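Local atomic coordinates of alpha-1,3-glucanase (Paenibacillus glycanilyticus, PDB entry 6K0P), a protein that probably hydrolyses alpha-1,3-glucan, as a catalytic domain of glycoside hydrolase family 87, and here holds the disaccharide nigerose. Residues 12-16 / 400-404; 15-21 / 345-349; 210-216 / 231-237; 469-475 / 502-507. The protein carries 1 engineered substitution. All coordinates share one frame; numbering follows the deposited sequence. Where two conformers were deposited one is given.

All four contacts involve the parallel beta-helix: contacts 3 and 4 join neighbouring coils, while in contacts 1 and 2 the N-terminal chain crosses it on its way to the antiparallel sheet of the other catalytic-domain region. Contacts 1 and 2 meet two asparagine corners, their centres lying 8 Å apart, and share Ala15 and Asn16. Contacts 3 and 4 sit at distant places on the helix, their centres 46 Å apart. Gly470 of contact 4 is about 8 Å from a bound glucose unit, and the side chain of Ala216 in contact 3 about 12 Å. The side chains of Ile21 in contact 2 and Tyr403 in contact 1 are about 8 Å and 11 Å from the calcium ion.

Contact 1. Residues 12-16 / 400-404; sequences GRGAN and QNLYG
Gly14 settles against Asn401, Leu402 and Tyr403 where the N-terminal segment crosses a corner of the parallel beta-helix, the pectate-lyase-like fold of this domain. This is the tight part. At its phi of 95° Gly14 takes a backbone shape that calls for glycine, and any beta-carbon would clash with Tyr403 CB. Its bare CA can therefore lie 3.8 Å from Tyr403 N and offer a C-H to Asn401 O at 3.4 Å. Asn401 stands at the corner with positive phi and psi, a conformation asparagine tolerates well. Its CG lies trans to the backbone N (chi1 -170°), which carries the amide across to the glycine: Gly14 N donates to Asn401 OD1 over 3.1 Å, arriving from above the carbonyl plane and not along a lone pair. The same oxygen lies 3.2 Å from Arg13 CB. Asn401 ND2 turns to Asn377 OD1 on the preceding coil, so this one amide links two coils and the crossing chain.

Toward Gly12 the contact is looser and reaches solvent. The extended arginine chain slants across the amide, the guanidinium and amide planes 71° apart. Arg13 NH1 is engaged further off, in a salt bridge with Asp483 and a hydrogen bond to Thr438; a long side chain ending in several N-H donors suits that reach. The Tyr403 ring leads away from the N-terminal segment, past Thr379 and Thr438, and its hydroxyl bonds Asp440. A water accepts from Arg13 NE at 2.9 Å, in the guanidinium plane, and donates to Asn401 OD1 at 3.0 Å.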
# COMPACT_ATOMS: atom_id res chain seq x y z
N GLY A 12 7.01 -5.16 -14.66
CA GLY A 12 5.63 -5.57 -14.49
C GLY A 12 4.57 -4.75 -15.20
O GLY A 12 3.89 -5.26 -16.10
N ARG A 13 4.41 -3.48 -14.82
CA ARG A 13 5.22 -2.83 -13.80
C ARG A 13 4.90 -3.29 -12.37
O ARG A 13 3.87 -3.92 -12.12
CB ARG A 13 5.07 -1.30 -13.91
CG ARG A 13 5.62 -0.71 -15.22
CD ARG A 13 6.07 0.74 -15.06
NE ARG A 13 6.89 1.19 -16.19
CZ ARG A 13 6.44 1.98 -17.17
NH1 ARG A 13 5.17 2.40 -17.17
NH2 ARG A 13 7.25 2.35 -18.15
N GLY A 14 5.79 -2.98 -11.45
CA GLY A 14 5.56 -3.28 -10.05
C GLY A 14 6.17 -4.60 -9.61
O GLY A 14 7.08 -5.16 -10.24
N ALA A 15 5.65 -5.11 -8.50
CA ALA A 15 6.18 -6.33 -7.91
C ALA A 15 5.81 -7.55 -8.75
O ALA A 15 4.72 -7.63 -9.33
CB ALA A 15 5.64 -6.50 -6.49
N ASN A 16 6.73 -8.51 -8.80
CA ASN A 16 6.51 -9.81 -9.43
C ASN A 16 6.15 -10.78 -8.31
O ASN A 16 7.02 -11.23 -7.56
CB ASN A 16 7.76 -10.25 -10.18
CG ASN A 16 7.60 -11.59 -10.85
OD1 ASN A 16 6.50 -12.13 -10.93
ND2 ASN A 16 8.70 -12.14 -11.34
N GLN A 400 11.84 2.80 -8.56
CA GLN A 400 11.95 2.27 -9.91
C GLN A 400 11.03 1.07 -10.10
O GLN A 400 10.97 0.18 -9.25
CB GLN A 400 13.39 1.85 -10.18
CG GLN A 400 13.66 1.37 -11.59
CD GLN A 400 15.14 1.11 -11.80
OE1 GLN A 400 15.71 0.22 -11.17
NE2 GLN A 400 15.77 1.91 -12.64
N ASN A 401 10.33 1.05 -11.23
CA ASN A 401 9.38 -0.01 -11.60
C ASN A 401 8.27 -0.14 -10.56
O ASN A 401 8.18 -1.12 -9.81
CB ASN A 401 10.06 -1.35 -11.89
CG ASN A 401 9.10 -2.34 -12.50
OD1 ASN A 401 8.18 -1.93 -13.21
ND2 ASN A 401 9.28 -3.62 -12.23
N LEU A 402 7.40 0.86 -10.57
CA LEU A 402 6.32 0.99 -9.59
C LEU A 402 4.98 0.79 -10.27
O LEU A 402 4.78 1.20 -11.41
CB LEU A 402 6.31 2.39 -8.97
CG LEU A 402 7.64 2.95 -8.48
CD1 LEU A 402 7.43 4.39 -7.99
CD2 LEU A 402 8.19 2.05 -7.37
N TYR A 403 4.04 0.18 -9.54
CA TYR A 403 2.64 0.18 -9.94
C TYR A 403 1.83 0.71 -8.77
O TYR A 403 1.92 0.18 -7.65
CB TYR A 403 2.15 -1.23 -10.31
CG TYR A 403 0.70 -1.19 -10.74
CD1 TYR A 403 0.35 -0.68 -11.98
CD2 TYR A 403 -0.31 -1.60 -9.89
CE1 TYR A 403 -0.98 -0.61 -12.38
CE2 TYR A 403 -1.65 -1.54 -10.28
CZ TYR A 403 -1.97 -1.04 -11.52
OH TYR A 403 -3.29 -0.98 -11.92
N GLY A 404 1.06 1.75 -9.01
CA GLY A 404 0.15 2.27 -7.99
C GLY A 404 -1.24 2.45 -8.56
O GLY A 404 -1.40 2.82 -9.72
O HOH W 1 9.29 -0.17 -15.36

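Contact 2. Residues 15-21 / 345-349; sequences ANMPFTI and DNNYA
Asn346 OD1 accepts from Asn16 N at 2.8 Å, nearly straight (170° at the hydrogen), while Asn346 ND2 donates to Asn16 O at 2.9 Å. One side-chain amide thus clasps both backbone polar atoms of a single residue, much as a neighbouring strand would. A second bond from ND2 to Asn322 OD1 helps fix the rotation of the group. Replacing Asn346, an alanine here would strip away both bonds and is likely to leave Asn16 N and O without these mates.

Beside this clasp the small Ala15 CB lies 3.4 Å from Asn347 O. Met17 CG packs 3.8 Å from Tyr348 CB, and Met17 CB lies over a face of the Phe19 ring. Tyr348 CG stands opposite its backbone N (chi1 173°), turning the ring toward Phe19 in a T-shaped pair: the edge of Phe19 meets one face of Tyr348, planes at 86°, with Phe19 CZ 3.7 Å from Tyr348 CG. The flat, wholly apolar phenylalanine suits this buried position, whereas the tyrosine hydroxyl is taken up by Arg350. Asn346, with positive phi and psi, occupies the kind of corner where asparagines often stand in parallel beta-helices, here receiving the chain that leads into strand 20-23.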
# COMPACT_ATOMS: atom_id res chain seq x y z
N ALA A 15 5.65 -5.11 -8.50
CA ALA A 15 6.18 -6.33 -7.91
C ALA A 15 5.81 -7.55 -8.75
O ALA A 15 4.72 -7.63 -9.33
CB ALA A 15 5.64 -6.50 -6.49
N ASN A 16 6.73 -8.51 -8.80
CA ASN A 16 6.51 -9.81 -9.43
C ASN A 16 6.15 -10.78 -8.31
O ASN A 16 7.02 -11.23 -7.56
CB ASN A 16 7.76 -10.25 -10.18
CG ASN A 16 7.60 -11.59 -10.85
OD1 ASN A 16 6.50 -12.13 -10.93
ND2 ASN A 16 8.70 -12.14 -11.34
N MET A 17 4.86 -11.07 -8.17
CA MET A 17 4.37 -11.92 -7.11
C MET A 17 3.83 -13.23 -7.67
O MET A 17 3.46 -13.32 -8.84
CB MET A 17 3.27 -11.18 -6.32
CG MET A 17 3.66 -9.77 -5.87
SD MET A 17 5.12 -9.67 -4.80
CE MET A 17 4.69 -10.84 -3.52
N PRO A 18 3.78 -14.29 -6.85
CA PRO A 18 3.30 -15.58 -7.35
C PRO A 18 1.80 -15.66 -7.51
O PRO A 18 1.31 -16.62 -8.12
CB PRO A 18 3.78 -16.58 -6.28
CG PRO A 18 3.90 -15.79 -5.05
CD PRO A 18 4.33 -14.40 -5.48
N PHE A 19 1.05 -14.70 -6.98
CA PHE A 19 -0.39 -14.69 -7.14
C PHE A 19 -0.77 -13.80 -8.31
O PHE A 19 -0.06 -12.85 -8.66
CB PHE A 19 -1.10 -14.25 -5.86
CG PHE A 19 -0.56 -12.98 -5.26
CD1 PHE A 19 -1.06 -11.74 -5.65
CD2 PHE A 19 0.41 -13.02 -4.27
CE1 PHE A 19 -0.57 -10.57 -5.08
CE2 PHE A 19 0.89 -11.86 -3.70
CZ PHE A 19 0.40 -10.63 -4.10
N THR A 20 -1.89 -14.15 -8.93
CA THR A 20 -2.50 -13.39 -10.01
C THR A 20 -3.73 -12.69 -9.45
O THR A 20 -4.49 -13.28 -8.68
CB THR A 20 -2.94 -14.35 -11.12
OG1 THR A 20 -1.79 -15.03 -11.64
CG2 THR A 20 -3.63 -13.60 -12.27
N ILE A 21 -3.91 -11.42 -9.82
CA ILE A 21 -5.07 -10.64 -9.40
C ILE A 21 -6.06 -10.56 -10.54
O ILE A 21 -5.71 -10.15 -11.66
CB ILE A 21 -4.65 -9.23 -8.95
CG1 ILE A 21 -3.75 -9.32 -7.72
CG2 ILE A 21 -5.89 -8.37 -8.69
CD1 ILE A 21 -3.07 -8.04 -7.38
N ASP A 345 12.51 -4.05 -2.13
CA ASP A 345 12.42 -4.63 -3.46
C ASP A 345 11.33 -5.68 -3.54
O ASP A 345 11.26 -6.59 -2.71
CB ASP A 345 13.75 -5.29 -3.83
CG ASP A 345 13.72 -5.91 -5.20
OD1 ASP A 345 13.26 -5.24 -6.15
OD2 ASP A 345 14.18 -7.06 -5.34
N ASN A 346 10.49 -5.58 -4.57
CA ASN A 346 9.57 -6.66 -4.91
C ASN A 346 8.57 -6.95 -3.80
O ASN A 346 8.36 -8.09 -3.41
CB ASN A 346 10.30 -7.93 -5.36
CG ASN A 346 9.49 -8.73 -6.35
OD1 ASN A 346 9.17 -8.24 -7.43
ND2 ASN A 346 9.12 -9.96 -5.98
N ASN A 347 7.95 -5.88 -3.30
CA ASN A 347 6.93 -5.97 -2.27
C ASN A 347 5.59 -5.51 -2.84
O ASN A 347 5.54 -4.61 -3.68
CB ASN A 347 7.29 -5.11 -1.07
CG ASN A 347 8.62 -5.51 -0.46
OD1 ASN A 347 8.73 -6.56 0.16
ND2 ASN A 347 9.64 -4.68 -0.64
N TYR A 348 4.53 -6.14 -2.36
CA TYR A 348 3.17 -5.85 -2.79
C TYR A 348 2.39 -5.35 -1.59
O TYR A 348 2.38 -6.00 -0.53
CB TYR A 348 2.50 -7.14 -3.32
CG TYR A 348 1.03 -6.99 -3.63
CD1 TYR A 348 0.06 -7.19 -2.65
CD2 TYR A 348 0.60 -6.68 -4.91
CE1 TYR A 348 -1.29 -7.04 -2.92
CE2 TYR A 348 -0.75 -6.54 -5.20
CZ TYR A 348 -1.69 -6.73 -4.20
OH TYR A 348 -3.04 -6.59 -4.48
N ALA A 349 1.72 -4.20 -1.75
CA ALA A 349 0.87 -3.65 -0.71
C ALA A 349 -0.52 -3.41 -1.28
O ALA A 349 -0.66 -2.89 -2.39
CB ALA A 349 1.42 -2.32 -0.18

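Contact 3. Residues 210-216 / 231-237; sequences KGIYIPA and ATEIVGA
Tyr213 leans along its neighbouring strand, its ring meeting Val235 O and Gly236 O obliquely and Tyr213 OH lying 3.7 Å from Ala237 CB. With CG opposite the backbone N (chi1 172°), the ring swings toward strand 233-236. Pro215 N sits over one face, 3.8 Å from the Tyr213 ring plane and nearer its margin than its centre. The hydroxyl bonds Gln179 O, so replacing Tyr213, a leucine would probably leave that carbonyl without its mate and open a gap beside Ala237. At the other end the Glu233 carboxylate runs alongside Lys210, and a water joins Glu233 OE2 to Lys210 NZ, while OE1 bonds Tyr187 OH.

Between them the strands run parallel, joined by four backbone bonds, among them Ile214 N to Val235 O at 2.8 Å. Gly211 fits because a beta-carbon there would clash with Glu233 O. Ile212 and Ile234 lie side by side, CG1 to CG1 4.0 Å, and Ile214 CD1 packs 3.8 Å from Ile234 CG2; branched isoleucines fill this buried face well. Strand 187-189 flanks strand 211-214 and strand 267-269 flanks strand 233-236, so the pair forms part of the first coils of the parallel beta-helix, with helix 196-204 over the Ile212 side.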
# COMPACT_ATOMS: atom_id res chain seq x y z
N LYS A 210 21.55 -21.45 14.63
CA LYS A 210 21.42 -20.30 13.73
C LYS A 210 20.15 -19.50 13.98
O LYS A 210 20.08 -18.33 13.58
CB LYS A 210 21.38 -20.78 12.28
CG LYS A 210 22.67 -21.44 11.81
CD LYS A 210 22.86 -21.16 10.33
CE LYS A 210 23.23 -22.42 9.56
NZ LYS A 210 22.67 -22.39 8.18
N GLY A 211 19.15 -20.10 14.60
CA GLY A 211 17.89 -19.40 14.82
C GLY A 211 16.80 -20.35 15.24
O GLY A 211 17.07 -21.36 15.91
N ILE A 212 15.58 -20.01 14.86
CA ILE A 212 14.41 -20.82 15.17
C ILE A 212 13.63 -21.11 13.91
O ILE A 212 13.70 -20.37 12.92
CB ILE A 212 13.49 -20.17 16.24
CG1 ILE A 212 12.80 -18.91 15.69
CG2 ILE A 212 14.28 -19.87 17.51
CD1 ILE A 212 11.65 -18.41 16.58
N TYR A 213 12.89 -22.21 13.94
CA TYR A 213 11.98 -22.60 12.88
C TYR A 213 10.57 -22.61 13.46
O TYR A 213 10.35 -23.17 14.54
CB TYR A 213 12.32 -24.00 12.36
CG TYR A 213 11.30 -24.57 11.41
CD1 TYR A 213 11.15 -24.05 10.12
CD2 TYR A 213 10.49 -25.63 11.78
CE1 TYR A 213 10.22 -24.58 9.24
CE2 TYR A 213 9.56 -26.18 10.90
CZ TYR A 213 9.43 -25.64 9.64
OH TYR A 213 8.50 -26.20 8.79
N ILE A 214 9.64 -21.99 12.75
CA ILE A 214 8.25 -21.94 13.18
C ILE A 214 7.43 -22.77 12.19
O ILE A 214 7.28 -22.37 11.03
CB ILE A 214 7.72 -20.50 13.29
CG1 ILE A 214 8.72 -19.64 14.07
CG2 ILE A 214 6.37 -20.50 13.98
CD1 ILE A 214 8.26 -18.18 14.29
N PRO A 215 6.92 -23.92 12.60
CA PRO A 215 6.27 -24.83 11.66
C PRO A 215 4.95 -24.28 11.15
O PRO A 215 4.44 -23.25 11.61
CB PRO A 215 6.01 -26.09 12.49
CG PRO A 215 6.83 -25.95 13.72
CD PRO A 215 7.02 -24.48 13.96
N ALA A 216 4.37 -25.00 10.19
CA ALA A 216 3.01 -24.72 9.77
C ALA A 216 2.09 -24.73 10.99
O ALA A 216 2.25 -25.56 11.90
CB ALA A 216 2.56 -25.78 8.77
N ALA A 231 22.86 -11.97 15.80
CA ALA A 231 22.02 -12.09 14.61
C ALA A 231 21.26 -13.41 14.66
O ALA A 231 21.83 -14.46 14.95
CB ALA A 231 22.89 -12.03 13.35
N THR A 232 19.96 -13.34 14.37
CA THR A 232 19.03 -14.44 14.55
C THR A 232 18.30 -14.68 13.24
O THR A 232 17.88 -13.73 12.58
CB THR A 232 17.99 -14.05 15.60
OG1 THR A 232 18.66 -13.66 16.82
CG2 THR A 232 17.01 -15.17 15.89
N GLU A 233 18.13 -15.94 12.87
CA GLU A 233 17.26 -16.31 11.75
C GLU A 233 15.94 -16.82 12.31
O GLU A 233 15.93 -17.68 13.20
CB GLU A 233 17.92 -17.39 10.90
CG GLU A 233 19.19 -16.95 10.22
CD GLU A 233 19.80 -18.06 9.39
OE1 GLU A 233 19.04 -18.81 8.76
OE2 GLU A 233 21.05 -18.17 9.39
N ILE A 234 14.83 -16.29 11.80
CA ILE A 234 13.50 -16.79 12.11
C ILE A 234 12.90 -17.24 10.79
O ILE A 234 12.72 -16.43 9.87
CB ILE A 234 12.64 -15.71 12.78
CG1 ILE A 234 13.31 -15.27 14.09
CG2 ILE A 234 11.22 -16.23 13.05
CD1 ILE A 234 12.56 -14.22 14.84
N VAL A 235 12.64 -18.54 10.67
CA VAL A 235 12.27 -19.17 9.40
C VAL A 235 10.96 -19.92 9.60
O VAL A 235 10.87 -20.77 10.50
CB VAL A 235 13.36 -20.15 8.92
CG1 VAL A 235 12.96 -20.77 7.60
CG2 VAL A 235 14.73 -19.44 8.82
N GLY A 236 9.96 -19.62 8.77
CA GLY A 236 8.72 -20.35 8.76
C GLY A 236 8.65 -21.36 7.63
O GLY A 236 9.63 -21.61 6.92
N ALA A 237 7.46 -21.92 7.45
CA ALA A 237 7.18 -22.92 6.43
C ALA A 237 6.64 -22.33 5.14
O ALA A 237 6.38 -23.07 4.19
CB ALA A 237 6.17 -23.94 6.98
O HOH W 2 22.16 -16.79 13.45
O HOH W 3 21.91 -19.75 7.17

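Contact 4. Residues 469-475 / 502-507; sequences GGDRAIK and MVMQNI
Ile474 CG2 packs 3.9 Å from Met502 CB and 3.8 Å from Met504 CG, forming the apolar centre between loops of two successive coils of the parallel beta-helix. The branched isoleucine presents two carbons to Met504 CG, while the flexible methionines fit themselves around the loop. Met502 folds back, bent at chi2 and chi3 (-60° and -74°), which brings CG to 3.4 Å from Gly470 O and CE to 3.7 Å from Ala473 N. Met504 instead stretches out beyond CG and sets CE 3.8 Å from Gly469 N. Glycine suits that position, since a beta-carbon would be crowded by Ile474 CG2.

Outward from this centre the backbones take over. Lys475 and Gln505 pair as a parallel bridge, and Gln505 N donates to Ile474 O at 3.3 Å; the same oxygen receives a C-H from Met504 CA. Two waters fill in where the loops part: one accepts from Met502 N, the other joins Ile474 N to Val503 O. The long lysine sends its amine away to a salt bridge with Asp429. At the polar edge Asp471 bonds Ser419, and Arg472 NH1 donates to Asp471 O at 3.0 Å, from above that carbonyl's plane.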
# COMPACT_ATOMS: atom_id res chain seq x y z
N GLY A 469 6.55 21.93 -3.25
CA GLY A 469 7.59 22.66 -2.56
C GLY A 469 7.00 23.19 -1.27
O GLY A 469 6.06 23.97 -1.31
N GLY A 470 7.53 22.73 -0.14
CA GLY A 470 7.01 23.14 1.15
C GLY A 470 7.85 24.25 1.77
O GLY A 470 8.04 25.31 1.15
N ASP A 471 8.36 24.01 2.97
CA ASP A 471 9.19 25.00 3.65
C ASP A 471 10.67 24.71 3.54
O ASP A 471 11.48 25.48 4.06
CB ASP A 471 8.77 25.13 5.13
CG ASP A 471 8.72 23.79 5.85
OD1 ASP A 471 8.81 22.72 5.21
OD2 ASP A 471 8.56 23.81 7.09
N ARG A 472 11.06 23.64 2.84
CA ARG A 472 12.45 23.27 2.68
C ARG A 472 12.77 23.11 1.19
O ARG A 472 11.88 23.13 0.33
CB ARG A 472 12.77 21.98 3.44
CG ARG A 472 12.48 22.05 4.95
CD ARG A 472 13.39 23.05 5.66
NE ARG A 472 13.12 23.07 7.09
CZ ARG A 472 12.37 23.98 7.70
NH1 ARG A 472 11.82 24.96 6.99
NH2 ARG A 472 12.17 23.92 9.01
N ALA A 473 14.06 22.94 0.90
CA ALA A 473 14.54 22.92 -0.48
C ALA A 473 13.83 21.84 -1.29
O ALA A 473 13.67 20.70 -0.84
CB ALA A 473 16.04 22.66 -0.50
N ILE A 474 13.44 22.20 -2.50
CA ILE A 474 12.79 21.30 -3.45
C ILE A 474 13.62 21.33 -4.73
O ILE A 474 13.59 22.32 -5.48
CB ILE A 474 11.31 21.67 -3.68
CG1 ILE A 474 10.73 20.93 -4.89
CG2 ILE A 474 11.10 23.19 -3.80
CD1 ILE A 474 10.49 19.45 -4.64
N LYS A 475 14.39 20.27 -4.96
CA LYS A 475 15.38 20.30 -6.03
C LYS A 475 15.77 18.88 -6.40
O LYS A 475 15.66 17.94 -5.60
CB LYS A 475 16.63 21.10 -5.62
CG LYS A 475 17.25 20.68 -4.28
CD LYS A 475 18.54 21.45 -4.01
CE LYS A 475 19.03 21.27 -2.59
NZ LYS A 475 20.31 22.02 -2.34
N MET A 502 9.72 28.44 -2.04
CA MET A 502 10.98 27.80 -2.38
C MET A 502 11.08 27.59 -3.89
O MET A 502 10.16 27.07 -4.52
CB MET A 502 11.11 26.47 -1.64
CG MET A 502 10.94 26.59 -0.12
SD MET A 502 12.16 27.67 0.67
CE MET A 502 13.61 26.64 0.59
N VAL A 503 12.20 28.00 -4.47
CA VAL A 503 12.38 27.92 -5.92
C VAL A 503 12.71 26.48 -6.30
O VAL A 503 13.78 25.97 -5.95
CB VAL A 503 13.46 28.90 -6.40
CG1 VAL A 503 13.73 28.69 -7.89
CG2 VAL A 503 13.03 30.34 -6.14
N MET A 504 11.79 25.83 -7.01
CA MET A 504 12.05 24.47 -7.51
C MET A 504 13.14 24.51 -8.58
O MET A 504 13.03 25.25 -9.55
CB MET A 504 10.78 23.92 -8.16
CG MET A 504 9.58 23.82 -7.25
SD MET A 504 8.31 22.82 -8.05
CE MET A 504 6.99 23.00 -6.84
N GLN A 505 14.17 23.68 -8.41
CA GLN A 505 15.27 23.61 -9.37
C GLN A 505 15.53 22.17 -9.78
O GLN A 505 15.35 21.24 -8.99
CB GLN A 505 16.55 24.24 -8.80
CG GLN A 505 16.38 25.74 -8.53
CD GLN A 505 17.68 26.43 -8.15
OE1 GLN A 505 18.48 25.89 -7.40
NE2 GLN A 505 17.90 27.62 -8.69
N ASN A 506 15.95 21.99 -11.03
CA ASN A 506 16.24 20.66 -11.59
C ASN A 506 15.08 19.69 -11.37
O ASN A 506 15.25 18.60 -10.83
CB ASN A 506 17.54 20.07 -11.04
CG ASN A 506 18.76 20.86 -11.45
OD1 ASN A 506 18.71 21.65 -12.40
ND2 ASN A 506 19.87 20.63 -10.76
N ILE A 507 13.89 20.11 -11.79
CA ILE A 507 12.69 19.27 -11.80
C ILE A 507 12.45 18.90 -13.26
O ILE A 507 12.12 19.78 -14.07
CB ILE A 507 11.47 20.00 -11.23
CG1 ILE A 507 11.82 20.75 -9.93
CG2 ILE A 507 10.29 19.03 -11.06
CD1 ILE A 507 12.25 19.85 -8.78
O HOH W 4 7.47 26.85 -1.10
O HOH W 5 14.21 24.91 -3.27